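Long-range contacts in thiamine-monophosphate kinase (PDB 6XEP), which probably catalyses the ATP-dependent phosphorylation of thiamine monophosphate to thiamine diphosphate, the active form of vitamin B1: residues R147-R152 with R213-A218; D161-G166 with L278-A283; R238-A243 with D309-H314. All coordinates share one frame; numbering follows the deposited sequence.

Overall arrangement
Contacts 2 and 3 share one six-stranded mixed sheet; contact 1 brings the loop after strand 136-145 to the end of helix 208-214 beside it. Contact 2 is the buried one: it pairs the inner strands 161-165 and 277-282 and combines regular backbone bonds with aromatic packing. Contact 3 lies at the edge of the same sheet, where 312-315 is the outermost strand within this chain. It is partly exposed, with short parallel pairing, an amide pair and two bridging waters. Contact 1 joins no strands, and has an arginine at the surface and leucines inside. Contacts 1 and 2 meet where Leu214 and Ala218 pack on Phe280. Contacts 2 and 3 meet through Ile162 and Ala243.

Contact 1: R147-R152 with R213-A218; sequences RGQALR and RLRAFA
The carbonyl oxygen of Gly148 is gripped by two nitrogens of the Arg215 guanidinium. The better bond comes from NE of Arg215 to O of Gly148, at 3.3 Å and with an N-H...O angle of 155°. The bond from NH2 of Arg215 to the same oxygen is weak, at 3.5 Å. The oxygen sits at the edge of the guanidinium, close to its plane. Arg215 gets there by sending CG anti to its own backbone N (chi1 177°) and then bending at chi2. That bend lays its chain against Gln149. CD of Arg215 is 3.4 Å from O of Gln149. CG of Arg215 is 3.6 Å from NE2 of Gln149. The two side chains cross at about a right angle, with the amide and guanidinium planes 27° apart.

Leu151 forms the buried half. Its two methyls divide the work. CD1 of Leu151 touches CB of Leu214 at 3.9 Å, while CD2 of Leu151 lies 3.8 Å from CA of Arg215. Behind it, Leu214 packs on Leu278 and Phe280 of strand 277-282. On the loop side, Arg152 forms salt bridges with Asp154 and with Asp36 of the second subunit.

The polar grip is on the surface and uses a neutral acceptor with long bonds. It is therefore probably modest in strength, and the leucine packing beneath it is the part shielded from water.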
loop_
_atom_site.group_PDB
_atom_site.type_symbol
_atom_site.label_atom_id
_atom_site.label_comp_id
_atom_site.label_asym_id
_atom_site.label_seq_id
_atom_site.Cartn_x
_atom_site.Cartn_y
_atom_site.Cartn_z
ATOM N N ARG A 147 -20.861 0.387 -12.759
ATOM C CA ARG A 147 -21.508 1.617 -12.315
ATOM C C ARG A 147 -22.691 1.305 -11.405
ATOM O O ARG A 147 -23.572 0.522 -11.765
ATOM C CB ARG A 147 -21.972 2.442 -13.522
ATOM N N GLY A 148 -22.685 1.898 -10.208
ATOM C CA GLY A 148 -23.760 1.732 -9.248
ATOM C C GLY A 148 -23.850 0.370 -8.604
ATOM O O GLY A 148 -24.804 0.112 -7.862
ATOM N N GLN A 149 -22.887 -0.509 -8.860
ATOM C CA GLN A 149 -22.927 -1.884 -8.386
ATOM C C GLN A 149 -22.289 -2.068 -7.017
ATOM O O GLN A 149 -22.434 -3.146 -6.438
ATOM C CB GLN A 149 -22.224 -2.812 -9.379
ATOM C CG GLN A 149 -22.959 -2.983 -10.704
ATOM C CD GLN A 149 -24.267 -3.722 -10.521
ATOM O OE1 GLN A 149 -25.342 -3.114 -10.536
ATOM N NE2 GLN A 149 -24.185 -5.045 -10.324
ATOM N N ALA A 150 -21.578 -1.066 -6.501
ATOM C CA ALA A 150 -20.919 -1.215 -5.209
ATOM C C ALA A 150 -21.947 -1.375 -4.098
ATOM O O ALA A 150 -22.995 -0.727 -4.101
ATOM C CB ALA A 150 -20.024 -0.009 -4.912
ATOM N N LEU A 151 -21.662 -2.272 -3.161
ATOM C CA LEU A 151 -22.452 -2.356 -1.950
ATOM C C LEU A 151 -22.030 -1.254 -0.990
ATOM O O LEU A 151 -20.852 -0.868 -0.926
ATOM C CB LEU A 151 -22.272 -3.707 -1.261
ATOM C CG LEU A 151 -22.659 -4.933 -2.088
ATOM C CD1 LEU A 151 -22.128 -6.174 -1.395
ATOM C CD2 LEU A 151 -24.161 -4.972 -2.206
ATOM N N ARG A 152 -22.992 -0.790 -0.211
ATOM C CA ARG A 152 -22.803 0.359 0.667
ATOM C C ARG A 152 -23.347 0.041 2.051
ATOM O O ARG A 152 -24.136 -0.888 2.228
ATOM C CB ARG A 152 -23.499 1.607 0.110
ATOM C CG ARG A 152 -22.908 2.115 -1.204
ATOM C CD ARG A 152 -23.719 3.287 -1.717
ATOM N NE ARG A 152 -23.742 4.391 -0.757
ATOM C CZ ARG A 152 -22.850 5.381 -0.718
ATOM N NH1 ARG A 152 -21.840 5.415 -1.581
ATOM N NH2 ARG A 152 -22.964 6.349 0.187
ATOM N N ARG A 213 -22.262 -11.558 -5.311
ATOM C CA ARG A 213 -23.640 -11.898 -5.619
ATOM C C ARG A 213 -24.652 -11.067 -4.858
ATOM O O ARG A 213 -25.805 -10.983 -5.295
ATOM C CB ARG A 213 -23.891 -13.380 -5.348
ATOM C CG ARG A 213 -23.125 -14.245 -6.344
ATOM C CD ARG A 213 -23.752 -15.595 -6.518
ATOM N NE ARG A 213 -22.751 -16.537 -6.978
ATOM C CZ ARG A 213 -22.937 -17.850 -7.064
ATOM N NH1 ARG A 213 -21.943 -18.619 -7.490
ATOM N NH2 ARG A 213 -24.104 -18.392 -6.722
ATOM N N LEU A 214 -24.227 -10.402 -3.781
ATOM C CA LEU A 214 -25.156 -9.722 -2.878
ATOM C C LEU A 214 -25.817 -8.509 -3.520
ATOM O O LEU A 214 -26.912 -8.115 -3.099
ATOM C CB LEU A 214 -24.423 -9.290 -1.606
ATOM C CG LEU A 214 -24.291 -10.353 -0.517
ATOM C CD1 LEU A 214 -23.529 -9.827 0.692
ATOM C CD2 LEU A 214 -25.659 -10.843 -0.106
ATOM N N ARG A 215 -25.182 -7.900 -4.522
ATOM C CA ARG A 215 -25.798 -6.732 -5.140
ATOM C C ARG A 215 -27.164 -7.083 -5.692
ATOM O O ARG A 215 -28.078 -6.247 -5.681
ATOM C CB ARG A 215 -24.908 -6.160 -6.247
ATOM C CG ARG A 215 -25.528 -4.961 -6.989
ATOM C CD ARG A 215 -25.728 -3.738 -6.073
ATOM N NE ARG A 215 -26.277 -2.611 -6.831
ATOM C CZ ARG A 215 -27.576 -2.364 -6.982
ATOM N NH1 ARG A 215 -28.480 -3.153 -6.413
ATOM N NH2 ARG A 215 -27.976 -1.322 -7.700
ATOM N N ALA A 216 -27.335 -8.330 -6.142
ATOM C CA ALA A 216 -28.624 -8.743 -6.672
ATOM C C ALA A 216 -29.667 -8.990 -5.593
ATOM O O ALA A 216 -30.850 -9.130 -5.930
ATOM C CB ALA A 216 -28.455 -10.006 -7.522
ATOM N N PHE A 217 -29.281 -9.045 -4.314
ATOM C CA PHE A 217 -30.221 -9.454 -3.269
ATOM C C PHE A 217 -30.318 -8.480 -2.100
ATOM O O PHE A 217 -31.365 -8.398 -1.454
ATOM C CB PHE A 217 -29.847 -10.838 -2.691
ATOM C CG PHE A 217 -29.762 -11.952 -3.717
ATOM C CD1 PHE A 217 -28.534 -12.338 -4.245
ATOM C CD2 PHE A 217 -30.900 -12.634 -4.126
ATOM C CE1 PHE A 217 -28.443 -13.363 -5.160
ATOM C CE2 PHE A 217 -30.812 -13.667 -5.059
ATOM C CZ PHE A 217 -29.588 -14.028 -5.569
ATOM N N ALA A 218 -29.245 -7.767 -1.788
ATOM C CA ALA A 218 -29.129 -7.073 -0.515
ATOM C C ALA A 218 -29.275 -5.570 -0.702
ATOM O O ALA A 218 -29.146 -5.044 -1.807
ATOM C CB ALA A 218 -27.783 -7.378 0.153
#

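Contact 2: D161-G166 with L278-A283; sequences DIWVSG and LCFTAA
The Phe280 ring carries the CB of Trp163 over one face. CB of Trp163 is 3.5 Å from CZ of Phe280 and makes a CH-pi contact with the ring. The indole runs on from there, its five-membered ring nearly parallel to the phenyl (planes at 8°). The two are slid so far apart, with centroids 5.1 Å from each other, that they barely overlap. In the plane of the indole, at its edge, a water accepts from NE1 of Trp163 at 2.9 Å. The same water donates to OD2 of Asp161 and to O of Ala283, so it ties strand 161-165 to the residue that follows strand 277-282. Arg287 holds Asp161 by a salt bridge, and His291 meets Trp163 edge-to-face.

The backbones pair antiparallel. Asp161 with Ala282 and Trp163 with Phe280 are hydrogen-bonded pairs; N of Trp163 reaches O of Phe280 at 2.8 Å. Ile162 with Thr281 and Val164 with Cys279 are non-hydrogen-bonded pairs. On the face they share, CG2 of Ile162 touches SG of Cys279 at 3.8 Å. At the far end Ser165 adds a side-chain bond to that from its N to O of Leu278. Its OG, set between the backbone N and the carbonyl carbon (chi1 62°), accepts from N of Leu278 at 2.9 Å in a nearly straight line (175°). That hydroxyl also bonds to Glu277.

These are two central antiparallel strands of the six-stranded mixed sheet. Helices 208-214 and 287-297 pack on the face of Trp163 and Phe280, consistent with the PurM-like C-terminal domain of the AIR synthase related family.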
loop_
_atom_site.group_PDB
_atom_site.type_symbol
_atom_site.label_atom_id
_atom_site.label_comp_id
_atom_site.label_asym_id
_atom_site.label_seq_id
_atom_site.Cartn_x
_atom_site.Cartn_y
_atom_site.Cartn_z
ATOM N N ASP A 161 -34.637 -7.692 6.822
ATOM C CA ASP A 161 -33.958 -8.693 7.638
ATOM C C ASP A 161 -32.465 -8.373 7.703
ATOM O O ASP A 161 -31.890 -7.826 6.764
ATOM C CB ASP A 161 -34.124 -10.098 7.055
ATOM C CG ASP A 161 -35.563 -10.568 7.021
ATOM O OD1 ASP A 161 -36.305 -10.265 7.975
ATOM O OD2 ASP A 161 -35.946 -11.274 6.046
ATOM N N ILE A 162 -31.831 -8.760 8.805
ATOM C CA ILE A 162 -30.380 -8.728 8.945
ATOM C C ILE A 162 -29.872 -10.158 8.808
ATOM O O ILE A 162 -30.442 -11.081 9.410
ATOM C CB ILE A 162 -29.966 -8.127 10.300
ATOM C CG1 ILE A 162 -30.557 -6.719 10.472
ATOM C CG2 ILE A 162 -28.436 -8.038 10.422
ATOM C CD1 ILE A 162 -30.215 -6.110 11.834
ATOM N N TRP A 163 -28.795 -10.336 8.036
ATOM C CA TRP A 163 -28.196 -11.639 7.755
ATOM C C TRP A 163 -26.707 -11.592 8.040
ATOM O O TRP A 163 -26.085 -10.537 7.957
ATOM C CB TRP A 163 -28.359 -12.055 6.284
ATOM C CG TRP A 163 -29.783 -12.268 5.833
ATOM C CD1 TRP A 163 -30.683 -11.306 5.460
ATOM C CD2 TRP A 163 -30.458 -13.522 5.700
ATOM N NE1 TRP A 163 -31.873 -11.886 5.111
ATOM C CE2 TRP A 163 -31.760 -13.248 5.237
ATOM C CE3 TRP A 163 -30.082 -14.854 5.922
ATOM C CZ2 TRP A 163 -32.703 -14.258 4.995
ATOM C CZ3 TRP A 163 -31.010 -15.857 5.682
ATOM C CH2 TRP A 163 -32.317 -15.552 5.227
ATOM N N VAL A 164 -26.118 -12.755 8.320
ATOM C CA VAL A 164 -24.667 -12.838 8.438
ATOM C C VAL A 164 -24.187 -14.173 7.871
ATOM O O VAL A 164 -24.871 -15.195 7.970
ATOM C CB VAL A 164 -24.194 -12.639 9.903
ATOM C CG1 VAL A 164 -24.620 -13.799 10.796
ATOM C CG2 VAL A 164 -22.676 -12.410 9.952
ATOM N N SER A 165 -23.013 -14.151 7.253
ATOM C CA SER A 165 -22.451 -15.351 6.643
ATOM C C SER A 165 -21.636 -16.141 7.662
ATOM O O SER A 165 -21.196 -15.612 8.681
ATOM C CB SER A 165 -21.563 -14.984 5.449
ATOM O OG SER A 165 -20.435 -14.180 5.856
ATOM N N GLY A 166 -21.449 -17.435 7.372
ATOM C CA GLY A 166 -20.528 -18.255 8.146
ATOM C C GLY A 166 -20.919 -18.387 9.608
ATOM O O GLY A 166 -22.077 -18.663 9.963
ATOM N N LEU A 278 -19.451 -11.510 6.354
ATOM C CA LEU A 278 -20.214 -10.394 5.798
ATOM C C LEU A 278 -21.564 -10.314 6.495
ATOM O O LEU A 278 -22.258 -11.324 6.610
ATOM C CB LEU A 278 -20.439 -10.558 4.291
ATOM C CG LEU A 278 -19.256 -10.352 3.358
ATOM C CD1 LEU A 278 -19.749 -10.366 1.895
ATOM C CD2 LEU A 278 -18.569 -9.035 3.675
ATOM N N CYS A 279 -21.936 -9.122 6.946
ATOM C CA CYS A 279 -23.265 -8.869 7.504
ATOM C C CYS A 279 -24.010 -7.979 6.529
ATOM O O CYS A 279 -23.452 -6.979 6.052
ATOM C CB CYS A 279 -23.163 -8.208 8.885
ATOM S SG CYS A 279 -24.745 -7.753 9.605
ATOM N N PHE A 280 -25.249 -8.350 6.187
ATOM C CA PHE A 280 -25.992 -7.550 5.219
ATOM C C PHE A 280 -27.462 -7.486 5.595
ATOM O O PHE A 280 -27.949 -8.244 6.436
ATOM C CB PHE A 280 -25.816 -8.073 3.778
ATOM C CG PHE A 280 -26.202 -9.510 3.585
ATOM C CD1 PHE A 280 -25.320 -10.528 3.914
ATOM C CD2 PHE A 280 -27.436 -9.842 3.026
ATOM C CE1 PHE A 280 -25.653 -11.858 3.713
ATOM C CE2 PHE A 280 -27.788 -11.175 2.815
ATOM C CZ PHE A 280 -26.886 -12.190 3.163
ATOM N N THR A 281 -28.166 -6.543 4.975
ATOM C CA THR A 281 -29.601 -6.430 5.146
ATOM C C THR A 281 -30.265 -6.631 3.790
ATOM O O THR A 281 -29.668 -6.335 2.742
ATOM C CB THR A 281 -30.006 -5.071 5.771
ATOM O OG1 THR A 281 -30.116 -4.060 4.758
ATOM C CG2 THR A 281 -29.004 -4.630 6.846
ATOM N N ALA A 282 -31.480 -7.179 3.824
ATOM C CA ALA A 282 -32.236 -7.505 2.624
ATOM C C ALA A 282 -33.725 -7.391 2.920
ATOM O O ALA A 282 -34.168 -7.608 4.051
ATOM C CB ALA A 282 -31.927 -8.925 2.115
ATOM N N ALA A 283 -34.496 -7.059 1.888
ATOM C CA ALA A 283 -35.946 -7.050 2.024
ATOM C C ALA A 283 -36.437 -8.412 2.504
ATOM O O ALA A 283 -35.877 -9.452 2.151
ATOM C CB ALA A 283 -36.598 -6.689 0.685
HETATM O O HOH W 1 -34.358 -11.276 3.776
#

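Contact 3: R238-A243 with D309-H314; sequences RSNVAA and DGQGVH
A Schellman motif ends helix 228-239 at Asn240, and the chain then turns into strand 242-245, which pairs in parallel with the edge strand 312-315. The side chains of Asn240 and Gln311 meet beside this turn. NE2 of Gln311 donates to OD1 of Asn240 at 2.8 Å, almost straight at 171°. The oxygen lies in the amide plane of Gln311, but the donor stands above the carbonyl plane of Asn240, and the two amides are turned 34° apart. Gln311 reaches back by a bend at chi2 (-73°).

Two waters bridge the backbones before direct pairing begins. One donates to O of Asn240 and to O of Gly310, the latter at 2.7 Å. The other accepts from N of Gly312 and lies within bonding distance of O of Val241 and OE1 of Gln311.

Direct pairing follows. N of Ala243 bonds to O of Gly312 at 3.0 Å, and N of His314 bonds to O of Ala243 at 2.7 Å. ND1 of His314 makes weak bonds to that oxygen of Ala243 and to O of Gly312. The imidazole also packs on Ala242, its CE1 3.7 Å from CB of Ala242, and stacks with His244. On the other face, Ala243 and Val313 both pack on Leu232 of helix 228-239.

In the last turn of the helix, Arg238 forms a salt bridge with Asp37 of the second subunit. The contact thus changes character along its length: the exposed end is joined by one direct amide bond and two water bridges, the inner end by backbone bonds.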
loop_
_atom_site.group_PDB
_atom_site.type_symbol
_atom_site.label_atom_id
_atom_site.label_comp_id
_atom_site.label_asym_id
_atom_site.label_seq_id
_atom_site.Cartn_x
_atom_site.Cartn_y
_atom_site.Cartn_z
ATOM N N ARG A 238 -24.975 4.776 9.516
ATOM C CA ARG A 238 -24.951 5.344 8.173
ATOM C C ARG A 238 -26.327 5.325 7.521
ATOM O O ARG A 238 -26.653 6.237 6.753
ATOM C CB ARG A 238 -23.918 4.585 7.319
ATOM C CG ARG A 238 -22.499 4.685 7.884
ATOM C CD ARG A 238 -21.766 5.910 7.360
ATOM N NE ARG A 238 -21.468 5.704 5.946
ATOM C CZ ARG A 238 -22.089 6.330 4.953
ATOM N NH1 ARG A 238 -23.011 7.237 5.221
ATOM N NH2 ARG A 238 -21.775 6.058 3.693
ATOM N N SER A 239 -27.162 4.325 7.829
ATOM C CA SER A 239 -28.498 4.229 7.255
ATOM C C SER A 239 -29.557 4.986 8.060
ATOM O O SER A 239 -30.696 5.073 7.603
ATOM C CB SER A 239 -28.927 2.751 7.124
ATOM O OG SER A 239 -28.007 1.999 6.317
ATOM N N ASN A 240 -29.214 5.526 9.232
ATOM C CA ASN A 240 -30.159 6.267 10.088
ATOM C C ASN A 240 -31.332 5.387 10.538
ATOM O O ASN A 240 -32.505 5.786 10.468
ATOM C CB ASN A 240 -30.676 7.534 9.385
ATOM C CG ASN A 240 -31.413 8.491 10.337
ATOM O OD1 ASN A 240 -31.044 8.644 11.504
ATOM N ND2 ASN A 240 -32.447 9.157 9.823
ATOM N N VAL A 241 -31.013 4.181 11.023
ATOM C CA VAL A 241 -32.029 3.208 11.427
ATOM C C VAL A 241 -31.575 2.509 12.699
ATOM O O VAL A 241 -30.416 2.590 13.099
ATOM C CB VAL A 241 -32.309 2.153 10.341
ATOM C CG1 VAL A 241 -32.841 2.810 9.073
ATOM C CG2 VAL A 241 -31.019 1.323 10.078
ATOM N N ALA A 242 -32.504 1.790 13.316
ATOM C CA ALA A 242 -32.129 0.849 14.361
ATOM C C ALA A 242 -31.889 -0.526 13.760
ATOM O O ALA A 242 -32.555 -0.941 12.802
ATOM C CB ALA A 242 -33.210 0.731 15.443
ATOM N N ALA A 243 -30.927 -1.233 14.338
ATOM C CA ALA A 243 -30.692 -2.639 14.041
ATOM C C ALA A 243 -30.985 -3.460 15.289
ATOM O O ALA A 243 -30.488 -3.151 16.380
ATOM C CB ALA A 243 -29.251 -2.862 13.574
ATOM N N ASP A 309 -37.451 1.263 12.875
ATOM C CA ASP A 309 -37.440 2.653 13.315
ATOM C C ASP A 309 -36.641 2.786 14.608
ATOM O O ASP A 309 -36.667 1.900 15.462
ATOM C CB ASP A 309 -38.880 3.121 13.543
ATOM C CG ASP A 309 -39.001 4.625 13.669
ATOM O OD1 ASP A 309 -38.006 5.322 13.391
ATOM O OD2 ASP A 309 -40.113 5.081 14.039
ATOM N N GLY A 310 -35.948 3.921 14.761
ATOM C CA GLY A 310 -35.144 4.177 15.951
ATOM C C GLY A 310 -33.678 4.410 15.620
ATOM O O GLY A 310 -33.339 4.786 14.488
ATOM N N GLN A 311 -32.792 4.191 16.596
ATOM C CA GLN A 311 -31.359 4.367 16.372
ATOM C C GLN A 311 -30.603 3.279 17.114
ATOM O O GLN A 311 -31.043 2.809 18.175
ATOM C CB GLN A 311 -30.864 5.743 16.871
ATOM C CG GLN A 311 -31.551 6.931 16.215
ATOM C CD GLN A 311 -31.108 7.160 14.771
ATOM O OE1 GLN A 311 -30.070 6.647 14.332
ATOM N NE2 GLN A 311 -31.894 7.938 14.030
ATOM N N GLY A 312 -29.445 2.917 16.559
ATOM C CA GLY A 312 -28.458 2.106 17.241
ATOM C C GLY A 312 -28.677 0.612 17.071
ATOM O O GLY A 312 -29.743 0.142 16.672
ATOM N N VAL A 313 -27.631 -0.144 17.405
ATOM C CA VAL A 313 -27.711 -1.602 17.431
ATOM C C VAL A 313 -28.270 -2.049 18.766
ATOM O O VAL A 313 -27.875 -1.549 19.820
ATOM C CB VAL A 313 -26.335 -2.234 17.190
ATOM C CG1 VAL A 313 -26.509 -3.748 17.024
ATOM C CG2 VAL A 313 -25.748 -1.654 15.983
ATOM N N HIS A 314 -29.209 -2.982 18.721
ATOM C CA HIS A 314 -29.840 -3.518 19.907
ATOM C C HIS A 314 -29.527 -5.003 19.954
ATOM O O HIS A 314 -29.407 -5.652 18.910
ATOM C CB HIS A 314 -31.353 -3.349 19.902
ATOM C CG HIS A 314 -31.828 -1.932 19.837
ATOM N ND1 HIS A 314 -31.547 -1.096 18.775
ATOM C CD2 HIS A 314 -32.642 -1.234 20.661
ATOM C CE1 HIS A 314 -32.134 0.072 18.974
ATOM N NE2 HIS A 314 -32.804 0.014 20.109
HETATM O O HOH W 2 -34.543 5.849 12.330
HETATM O O HOH W 3 -28.670 4.474 14.255
#